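Local coordinates for putative heme binding protein (Tannerella forsythia, PDB 6EU8) that probably binds heme as a member of the HmuY-like family, with heme-binding properties that differ from those of Porphyromonas gingivalis HmuY, at residues 74-86 with 101-115. Residues are numbered along the deposited sequence; the frame is centred on the assembly and turned at random.
Sequences HRFDIRTNEGEAI and AGDYKKDVEIKDKML
Asp107 grips Thr80 with both carboxylate oxygens. Asp107 OD2 takes the backbone N of Thr80 on its syn lone pair at 2.9 Å, nearly straight (162°), while OD1 receives Thr80 OG1 from above the carboxylate plane. With OG1 set between its own N and carbonyl carbon (chi1 70°), the hydroxyl also accepts from Gly83 N, an ST motif that ties the 80-83 turn to the same carboxylate. One water joins Asp107 OD2 to Arg79 NH2 and Glu82 N, and a second bridges Asp107 N and Gly83 O. Asn137 adds a further bond to OD1; Arg79 NE makes a long salt bridge to Asp107 OD2, and its NH1 forms one with Glu62.

Backbone pairing is short: Ala85 and Lys105 exchange two bonds, Ala85 N to Lys105 O at 3.0 Å and Lys105 N to Ala85 O at 2.9 Å. Beside it, Ile86 lays CG2 over the centre of the Tyr104 ring in a CH-pi contact, 3.6 Å from the centroid, and runs CD1 along to OH, which is hydrogen-bonded to Pro100 O.

At the far end Met114 covers one face of the His74 imidazole, CE making a CH-pi contact 3.8 Å from the centroid and SD a sulfur-aromatic one. Asp77 OD2 accepts an in-plane hydrogen bond from His74 ND1 (2.8 Å); His74 NE2 is hydrogen-bonded to Tyr22 O.

The arrangement is an antiparallel strand pair beside an ST motif, connecting the four-stranded sheet of 77-80 to the large antiparallel sheet of this HmuY-family fold.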
ATOM      1  N   HIS A  74       3.718   1.927   0.542  1.00 19.69           N
ATOM      2  CA  HIS A  74       4.614   3.085   0.643  1.00 20.62           C
ATOM      3  C   HIS A  74       3.997   3.994   1.693  1.00 20.61           C
ATOM      4  O   HIS A  74       2.937   4.517   1.468  1.00 20.65           O
ATOM      5  CB  HIS A  74       4.710   3.832  -0.689  1.00 20.77           C
ATOM      6  CG  HIS A  74       5.190   5.267  -0.570  1.00 20.34           C
ATOM      7  ND1 HIS A  74       4.339   6.327  -0.336  1.00 20.76           N
ATOM      8  CD2 HIS A  74       6.432   5.802  -0.689  1.00 21.85           C
ATOM      9  CE1 HIS A  74       5.033   7.445  -0.290  1.00 22.13           C
ATOM     10  NE2 HIS A  74       6.301   7.154  -0.505  1.00 19.99           N
ATOM     11  N   ARG A  75       4.674   4.204   2.842  1.00 20.85           N
ATOM     12  CA  ARG A  75       4.032   4.913   3.950  1.00 20.11           C
ATOM     13  C   ARG A  75       2.628   4.325   4.199  1.00 19.56           C
ATOM     14  O   ARG A  75       2.579   3.127   4.467  1.00 20.63           O
ATOM     15  CB  ARG A  75       4.030   6.418   3.692  1.00 19.99           C
ATOM     16  CG  ARG A  75       5.415   7.065   3.572  1.00 20.16           C
ATOM     17  CD  ARG A  75       6.195   7.236   4.900  1.00 21.83           C
ATOM     18  NE  ARG A  75       5.393   7.893   5.929  1.00 22.80           N
ATOM     19  CZ  ARG A  75       5.808   8.155   7.182  1.00 24.20           C
ATOM     20  NH1 ARG A  75       7.008   7.796   7.581  1.00 25.13           N
ATOM     21  NH2 ARG A  75       4.983   8.736   8.040  1.00 26.37           N
ATOM     22  N   PHE A  76       1.537   5.098   4.137  1.00 20.26           N
ATOM     23  CA  PHE A  76       0.180   4.524   4.320  1.00 19.83           C
ATOM     24  C   PHE A  76      -0.550   4.319   2.992  1.00 19.60           C
ATOM     25  O   PHE A  76      -1.748   3.960   2.975  1.00 20.52           O
ATOM     26  CB  PHE A  76      -0.657   5.349   5.313  1.00 21.42           C
ATOM     27  CG  PHE A  76      -0.111   5.401   6.735  1.00 21.69           C
ATOM     28  CD1 PHE A  76       0.694   4.392   7.276  1.00 21.68           C
ATOM     29  CD2 PHE A  76      -0.418   6.504   7.531  1.00 23.46           C
ATOM     30  CE1 PHE A  76       1.154   4.460   8.582  1.00 22.93           C
ATOM     31  CE2 PHE A  76       0.064   6.572   8.853  1.00 22.39           C
ATOM     32  CZ  PHE A  76       0.828   5.570   9.356  1.00 22.75           C
ATOM     33  N   ASP A  77       0.161   4.559   1.890  1.00 20.03           N
ATOM     34  CA  ASP A  77      -0.373   4.280   0.528  1.00 20.46           C
ATOM     35  C   ASP A  77      -0.281   2.779   0.227  1.00 20.42           C
ATOM     36  O   ASP A  77       0.762   2.149   0.440  1.00 19.41           O
ATOM     37  CB  ASP A  77       0.451   5.011  -0.518  1.00 20.79           C
ATOM     38  CG  ASP A  77       0.549   6.491  -0.271  1.00 21.62           C
ATOM     39  OD1 ASP A  77      -0.497   7.165  -0.289  1.00 24.40           O
ATOM     40  OD2 ASP A  77       1.678   7.011  -0.093  1.00 23.47           O
ATOM     41  N   ILE A  78      -1.375   2.218  -0.291  1.00 20.52           N
ATOM     42  CA  ILE A  78      -1.470   0.773  -0.607  1.00 22.00           C
ATOM     43  C   ILE A  78      -1.884   0.649  -2.062  1.00 20.63           C
ATOM     44  O   ILE A  78      -2.872   1.304  -2.491  1.00 21.83           O
ATOM     45  CB  ILE A  78      -2.546   0.027   0.219  1.00 22.50           C
ATOM     46  CG1 ILE A  78      -2.531   0.450   1.679  1.00 26.79           C
ATOM     47  CG2 ILE A  78      -2.369  -1.486   0.078  1.00 23.39           C
ATOM     48  CD1 ILE A  78      -1.311   0.056   2.405  1.00 27.14           C
ATOM     49  N   ARG A  79      -1.123  -0.130  -2.840  1.00 21.17           N
ATOM     50  CA  ARG A  79      -1.532  -0.474  -4.213  1.00 22.08           C
ATOM     51  C   ARG A  79      -1.585  -1.990  -4.378  1.00 23.12           C
ATOM     52  O   ARG A  79      -1.148  -2.747  -3.519  1.00 22.51           O
ATOM     53  CB  ARG A  79      -0.607   0.134  -5.264  1.00 23.29           C
ATOM     54  CG  ARG A  79       0.786  -0.470  -5.287  1.00 22.78           C
ATOM     55  CD  ARG A  79       1.577  -0.092  -6.516  1.00 24.79           C
ATOM     56  NE  ARG A  79       1.055  -0.764  -7.708  1.00 25.85           N
ATOM     57  CZ  ARG A  79       1.746  -0.971  -8.824  1.00 26.25           C
ATOM     58  NH1 ARG A  79       3.006  -0.564  -8.951  1.00 27.19           N
ATOM     59  NH2 ARG A  79       1.137  -1.633  -9.834  1.00 27.59           N
ATOM     60  N   THR A  80      -2.107  -2.401  -5.540  1.00 22.62           N
ATOM     61  CA  THR A  80      -2.168  -3.808  -5.931  1.00 23.02           C
ATOM     62  C   THR A  80      -1.349  -4.038  -7.203  1.00 23.80           C
ATOM     63  O   THR A  80      -0.918  -3.088  -7.859  1.00 23.45           O
ATOM     64  CB  THR A  80      -3.637  -4.241  -6.181  1.00 23.37           C
ATOM     65  OG1 THR A  80      -4.154  -3.623  -7.372  1.00 23.03           O
ATOM     66  CG2 THR A  80      -4.516  -3.923  -4.985  1.00 23.91           C
ATOM     67  N   ASN A  81      -1.185  -5.322  -7.567  1.00 23.37           N
ATOM     68  CA  ASN A  81      -0.493  -5.691  -8.831  1.00 25.76           C
ATOM     69  C   ASN A  81      -1.551  -5.938  -9.905  1.00 26.01           C
ATOM     70  O   ASN A  81      -1.877  -7.104 -10.214  1.00 27.08           O
ATOM     71  CB  ASN A  81       0.409  -6.913  -8.613  1.00 25.04           C
ATOM     72  CG  ASN A  81       1.309  -7.196  -9.798  1.00 26.33           C
ATOM     73  OD1 ASN A  81       1.327  -6.435 -10.765  1.00 28.33           O
ATOM     74  ND2 ASN A  81       2.086  -8.265  -9.715  1.00 28.21           N
ATOM     75  N   GLU A  82      -2.083  -4.856 -10.474  1.00 26.15           N
ATOM     76  CA  GLU A  82      -3.235  -4.893 -11.396  1.00 29.47           C
ATOM     77  C   GLU A  82      -4.440  -5.662 -10.818  1.00 29.20           C
ATOM     78  O   GLU A  82      -5.091  -6.484 -11.507  1.00 30.95           O
ATOM     79  CB  GLU A  82      -2.804  -5.462 -12.777  1.00 32.16           C
ATOM     80  CG  GLU A  82      -1.772  -4.631 -13.517  1.00 37.13           C
ATOM     81  CD  GLU A  82      -1.256  -5.340 -14.767  1.00 40.78           C
ATOM     82  OE1 GLU A  82      -2.091  -5.820 -15.550  1.00 51.34           O
ATOM     83  OE2 GLU A  82      -0.034  -5.463 -14.946  1.00 44.15           O
ATOM     84  N   GLY A  83      -4.742  -5.398  -9.551  1.00 27.10           N
ATOM     85  CA  GLY A  83      -5.891  -5.953  -8.848  1.00 27.34           C
ATOM     86  C   GLY A  83      -7.031  -4.998  -8.634  1.00 26.09           C
ATOM     87  O   GLY A  83      -7.081  -3.920  -9.222  1.00 27.96           O
ATOM     88  N   GLU A  84      -7.995  -5.412  -7.820  1.00 25.10           N
ATOM     89  CA  GLU A  84      -9.156  -4.568  -7.513  1.00 27.02           C
ATOM     90  C   GLU A  84      -9.692  -4.891  -6.129  1.00 26.34           C
ATOM     91  O   GLU A  84      -9.538  -6.033  -5.651  1.00 26.33           O
ATOM     92  CB  GLU A  84     -10.220  -4.668  -8.625  1.00 30.18           C
ATOM     93  CG  GLU A  84     -10.732  -6.085  -8.896  1.00 33.54           C
ATOM     94  CD  GLU A  84     -11.677  -6.189 -10.101  1.00 37.80           C
ATOM     95  OE1 GLU A  84     -11.934  -5.186 -10.795  1.00 38.35           O
ATOM     96  OE2 GLU A  84     -12.182  -7.297 -10.330  1.00 41.10           O
ATOM     97  N   ALA A  85     -10.286  -3.881  -5.469  1.00 25.36           N
ATOM     98  CA  ALA A  85     -10.683  -4.006  -4.056  1.00 24.93           C
ATOM     99  C   ALA A  85     -12.051  -3.412  -3.720  1.00 24.12           C
ATOM    100  O   ALA A  85     -12.522  -2.506  -4.397  1.00 26.22           O
ATOM    101  CB  ALA A  85      -9.616  -3.315  -3.184  1.00 24.65           C
ATOM    102  N   ILE A  86     -12.660  -3.966  -2.661  1.00 23.91           N
ATOM    103  CA  ILE A  86     -13.812  -3.397  -1.930  1.00 25.34           C
ATOM    104  C   ILE A  86     -13.566  -3.371  -0.439  1.00 24.48           C
ATOM    105  O   ILE A  86     -12.777  -4.147   0.093  1.00 24.98           O
ATOM    106  CB  ILE A  86     -15.159  -4.181  -2.126  1.00 28.03           C
ATOM    107  CG1 ILE A  86     -15.051  -5.631  -1.621  1.00 28.82           C
ATOM    108  CG2 ILE A  86     -15.581  -4.136  -3.563  1.00 30.24           C
ATOM    109  CD1 ILE A  86     -16.370  -6.389  -1.652  1.00 31.86           C
ATOM    110  N   ALA A 101     -19.733 -10.454  -4.065  1.00 45.66           N
ATOM    111  CA  ALA A 101     -20.046  -9.563  -5.162  1.00 47.62           C
ATOM    112  C   ALA A 101     -19.956  -8.145  -4.642  1.00 48.06           C
ATOM    113  O   ALA A 101     -20.060  -7.916  -3.435  1.00 50.10           O
ATOM    114  CB  ALA A 101     -21.445  -9.841  -5.693  1.00 50.87           C
ATOM    115  N   GLY A 102     -19.765  -7.198  -5.555  1.00 48.56           N
ATOM    116  CA  GLY A 102     -19.604  -5.787  -5.195  1.00 47.57           C
ATOM    117  C   GLY A 102     -18.978  -4.946  -6.299  1.00 43.52           C
ATOM    118  O   GLY A 102     -18.655  -5.457  -7.379  1.00 44.16           O
ATOM    119  N   ASP A 103     -18.804  -3.661  -6.003  1.00 41.31           N
ATOM    120  CA  ASP A 103     -18.255  -2.683  -6.936  1.00 40.62           C
ATOM    121  C   ASP A 103     -16.740  -2.500  -6.679  1.00 36.65           C
ATOM    122  O   ASP A 103     -16.308  -1.519  -6.048  1.00 37.30           O
ATOM    123  CB  ASP A 103     -19.003  -1.354  -6.783  1.00 43.04           C
ATOM    124  CG  ASP A 103     -18.596  -0.309  -7.822  1.00 45.23           C
ATOM    125  OD1 ASP A 103     -18.074  -0.668  -8.901  1.00 50.79           O
ATOM    126  OD2 ASP A 103     -18.814   0.891  -7.552  1.00 53.99           O
ATOM    127  N   TYR A 104     -15.962  -3.426  -7.227  1.00 32.00           N
ATOM    128  CA  TYR A 104     -14.512  -3.460  -7.045  1.00 30.12           C
ATOM    129  C   TYR A 104     -13.841  -2.320  -7.812  1.00 31.28           C
ATOM    130  O   TYR A 104     -14.226  -2.021  -8.943  1.00 32.92           O
ATOM    131  CB  TYR A 104     -13.963  -4.820  -7.478  1.00 29.20           C
ATOM    132  CG  TYR A 104     -14.297  -5.934  -6.498  1.00 29.20           C
ATOM    133  CD1 TYR A 104     -15.534  -6.630  -6.559  1.00 28.46           C
ATOM    134  CD2 TYR A 104     -13.390  -6.329  -5.537  1.00 28.81           C
ATOM    135  CE1 TYR A 104     -15.825  -7.632  -5.656  1.00 31.08           C
ATOM    136  CE2 TYR A 104     -13.679  -7.331  -4.630  1.00 29.60           C
ATOM    137  CZ  TYR A 104     -14.907  -7.999  -4.704  1.00 30.03           C
ATOM    138  OH  TYR A 104     -15.176  -8.995  -3.788  1.00 34.58           O
ATOM    139  N   LYS A 105     -12.856  -1.663  -7.176  1.00 26.87           N
ATOM    140  CA  LYS A 105     -12.102  -0.590  -7.791  1.00 27.95           C
ATOM    141  C   LYS A 105     -10.621  -0.930  -8.042  1.00 26.28           C
ATOM    142  O   LYS A 105      -9.918  -1.439  -7.136  1.00 25.30           O
ATOM    143  CB  LYS A 105     -12.150   0.653  -6.904  1.00 28.06           C
ATOM    144  CG  LYS A 105     -13.527   1.177  -6.560  1.00 32.31           C
ATOM    145  CD  LYS A 105     -14.307   1.465  -7.837  1.00 35.84           C
ATOM    146  CE  LYS A 105     -15.529   2.319  -7.559  1.00 40.67           C
ATOM    147  NZ  LYS A 105     -16.069   2.804  -8.852  1.00 44.43           N
ATOM    148  N   LYS A 106     -10.177  -0.663  -9.266  1.00 26.23           N
ATOM    149  CA  LYS A 106      -8.779  -0.833  -9.670  1.00 28.39           C
ATOM    150  C   LYS A 106      -7.928   0.368  -9.186  1.00 25.82           C
ATOM    151  O   LYS A 106      -8.451   1.394  -8.766  1.00 26.47           O
ATOM    152  CB  LYS A 106      -8.651  -0.944 -11.199  1.00 31.00           C
ATOM    153  CG  LYS A 106      -9.275  -2.210 -11.795  1.00 37.02           C
ATOM    154  CD  LYS A 106      -9.508  -2.063 -13.293  1.00 40.02           C
ATOM    155  CE  LYS A 106     -10.463  -3.135 -13.812  1.00 45.42           C
ATOM    156  NZ  LYS A 106      -9.934  -4.506 -13.581  1.00 47.21           N
ATOM    157  N   ASP A 107      -6.616   0.188  -9.231  1.00 23.47           N
ATOM    158  CA  ASP A 107      -5.678   1.267  -8.831  1.00 23.59           C
ATOM    159  C   ASP A 107      -5.793   2.452  -9.798  1.00 23.16           C
ATOM    160  O   ASP A 107      -6.113   2.261 -11.006  1.00 26.00           O
ATOM    161  CB  ASP A 107      -4.243   0.794  -8.830  1.00 22.18           C
ATOM    162  CG  ASP A 107      -3.934  -0.272  -7.797  1.00 21.55           C
ATOM    163  OD1 ASP A 107      -4.817  -0.819  -7.087  1.00 22.26           O
ATOM    164  OD2 ASP A 107      -2.749  -0.612  -7.760  1.00 24.27           O
ATOM    165  N   VAL A 108      -5.513   3.657  -9.290  1.00 23.46           N
ATOM    166  CA  VAL A 108      -5.501   4.891 -10.098  1.00 24.04           C
ATOM    167  C   VAL A 108      -4.086   5.460 -10.155  1.00 25.70           C
ATOM    168  O   VAL A 108      -3.285   5.206  -9.261  1.00 25.04           O
ATOM    169  CB  VAL A 108      -6.488   5.955  -9.585  1.00 26.57           C
ATOM    170  CG1 VAL A 108      -7.918   5.392  -9.602  1.00 27.75           C
ATOM    171  CG2 VAL A 108      -6.134   6.484  -8.204  1.00 26.38           C
ATOM    172  N   GLU A 109      -3.793   6.189 -11.218  1.00 24.22           N
ATOM    173  CA  GLU A 109      -2.508   6.873 -11.414  1.00 26.36           C
ATOM    174  C   GLU A 109      -2.609   8.285 -10.881  1.00 26.03           C
ATOM    175  O   GLU A 109      -3.555   9.020 -11.244  1.00 29.14           O
ATOM    176  CB  GLU A 109      -2.139   6.947 -12.911  1.00 29.50           C
ATOM    177  CG  GLU A 109      -1.717   5.609 -13.507  1.00 34.84           C
ATOM    178  CD  GLU A 109      -1.087   5.713 -14.894  1.00 41.85           C
ATOM    179  OE1 GLU A 109      -1.120   6.795 -15.529  1.00 45.20           O
ATOM    180  OE2 GLU A 109      -0.543   4.685 -15.350  1.00 47.31           O
ATOM    181  N   ILE A 110      -1.635   8.694 -10.054  1.00 25.81           N
ATOM    182  CA  ILE A 110      -1.576  10.056  -9.522  1.00 27.15           C
ATOM    183  C   ILE A 110      -0.253  10.715  -9.943  1.00 26.65           C
ATOM    184  O   ILE A 110       0.824  10.137  -9.758  1.00 23.87           O
ATOM    185  CB  ILE A 110      -1.799  10.114  -8.004  1.00 27.42           C
ATOM    186  CG1 ILE A 110      -0.800   9.249  -7.234  1.00 26.99           C
ATOM    187  CG2 ILE A 110      -3.219   9.673  -7.668  1.00 29.33           C
ATOM    188  CD1 ILE A 110      -0.857   9.500  -5.727  1.00 27.15           C
ATOM    189  N   LYS A 111      -0.359  11.918 -10.510  1.00 26.20           N
ATOM    190  CA  LYS A 111       0.757  12.668 -11.075  1.00 26.14           C
ATOM    191  C   LYS A 111       1.271  13.767 -10.117  1.00 25.60           C
ATOM    192  O   LYS A 111       0.500  14.616  -9.667  1.00 25.26           O
ATOM    193  CB  LYS A 111       0.280  13.333 -12.366  1.00 29.94           C
ATOM    194  CG  LYS A 111       1.355  14.036 -13.153  1.00 34.12           C
ATOM    195  CD  LYS A 111       0.758  14.702 -14.397  1.00 40.48           C
ATOM    196  CE  LYS A 111       1.757  15.592 -15.106  1.00 45.38           C
ATOM    197  NZ  LYS A 111       1.136  16.171 -16.337  1.00 52.28           N
ATOM    198  N   ASP A 112       2.561  13.730  -9.795  1.00 22.98           N
ATOM    199  CA  ASP A 112       3.228  14.762  -8.986  1.00 24.70           C
ATOM    200  C   ASP A 112       2.511  15.003  -7.675  1.00 24.28           C
ATOM    201  O   ASP A 112       2.282  16.158  -7.250  1.00 24.13           O
ATOM    202  CB  ASP A 112       3.364  16.072  -9.783  1.00 24.90           C
ATOM    203  CG  ASP A 112       4.384  15.981 -10.899  1.00 27.33           C
ATOM    204  OD1 ASP A 112       5.348  15.222 -10.805  1.00 24.54           O
ATOM    205  OD2 ASP A 112       4.258  16.752 -11.881  1.00 34.94           O
ATOM    206  N   LYS A 113       2.151  13.912  -7.013  1.00 23.25           N
ATOM    207  CA  LYS A 113       1.352  13.997  -5.774  1.00 24.30           C
ATOM    208  C   LYS A 113       1.916  13.161  -4.628  1.00 25.21           C
ATOM    209  O   LYS A 113       1.901  13.609  -3.480  1.00 27.05           O
ATOM    210  CB  LYS A 113      -0.109  13.644  -6.051  1.00 29.11           C
ATOM    211  CG  LYS A 113      -0.894  14.824  -6.645  1.00 35.48           C
ATOM    212  CD  LYS A 113      -2.218  14.421  -7.279  1.00 43.45           C
ATOM    213  CE  LYS A 113      -2.937  15.638  -7.860  1.00 47.57           C
ATOM    214  NZ  LYS A 113      -3.945  15.262  -8.896  1.00 52.98           N
ATOM    215  N   MET A 114       2.421  11.955  -4.891  1.00 22.13           N
ATOM    216  CA  MET A 114       2.899  11.079  -3.807  1.00 21.32           C
ATOM    217  C   MET A 114       4.279  11.489  -3.293  1.00 22.43           C
ATOM    218  O   MET A 114       5.225  11.599  -4.082  1.00 22.03           O
ATOM    219  CB  MET A 114       2.918   9.619  -4.237  1.00 21.39           C
ATOM    220  CG  MET A 114       3.146   8.626  -3.089  1.00 21.99           C
ATOM    221  SD  MET A 114       3.387   6.901  -3.601  1.00 22.98           S
ATOM    222  CE  MET A 114       5.030   6.988  -4.215  1.00 21.82           C
ATOM    223  N   LEU A 115       4.409  11.735  -1.978  1.00 22.20           N
ATOM    224  CA  LEU A 115       5.685  12.186  -1.429  1.00 22.76           C
ATOM    225  C   LEU A 115       6.768  11.126  -1.461  1.00 21.27           C
ATOM    226  O   LEU A 115       6.582  10.022  -0.920  1.00 21.77           O
ATOM    227  CB  LEU A 115       5.538  12.617   0.043  1.00 25.58           C
ATOM    228  CG  LEU A 115       5.062  14.014   0.349  1.00 28.68           C
ATOM    229  CD1 LEU A 115       4.853  14.144   1.856  1.00 28.42           C
ATOM    230  CD2 LEU A 115       6.092  15.034  -0.102  1.00 26.81           C
TER
HETATM  231  O   HOH W   1      -2.048  -1.881 -10.257  1.00 27.12           O
HETATM  232  O   HOH W   2      -5.329  -2.160 -10.390  1.00 24.65           O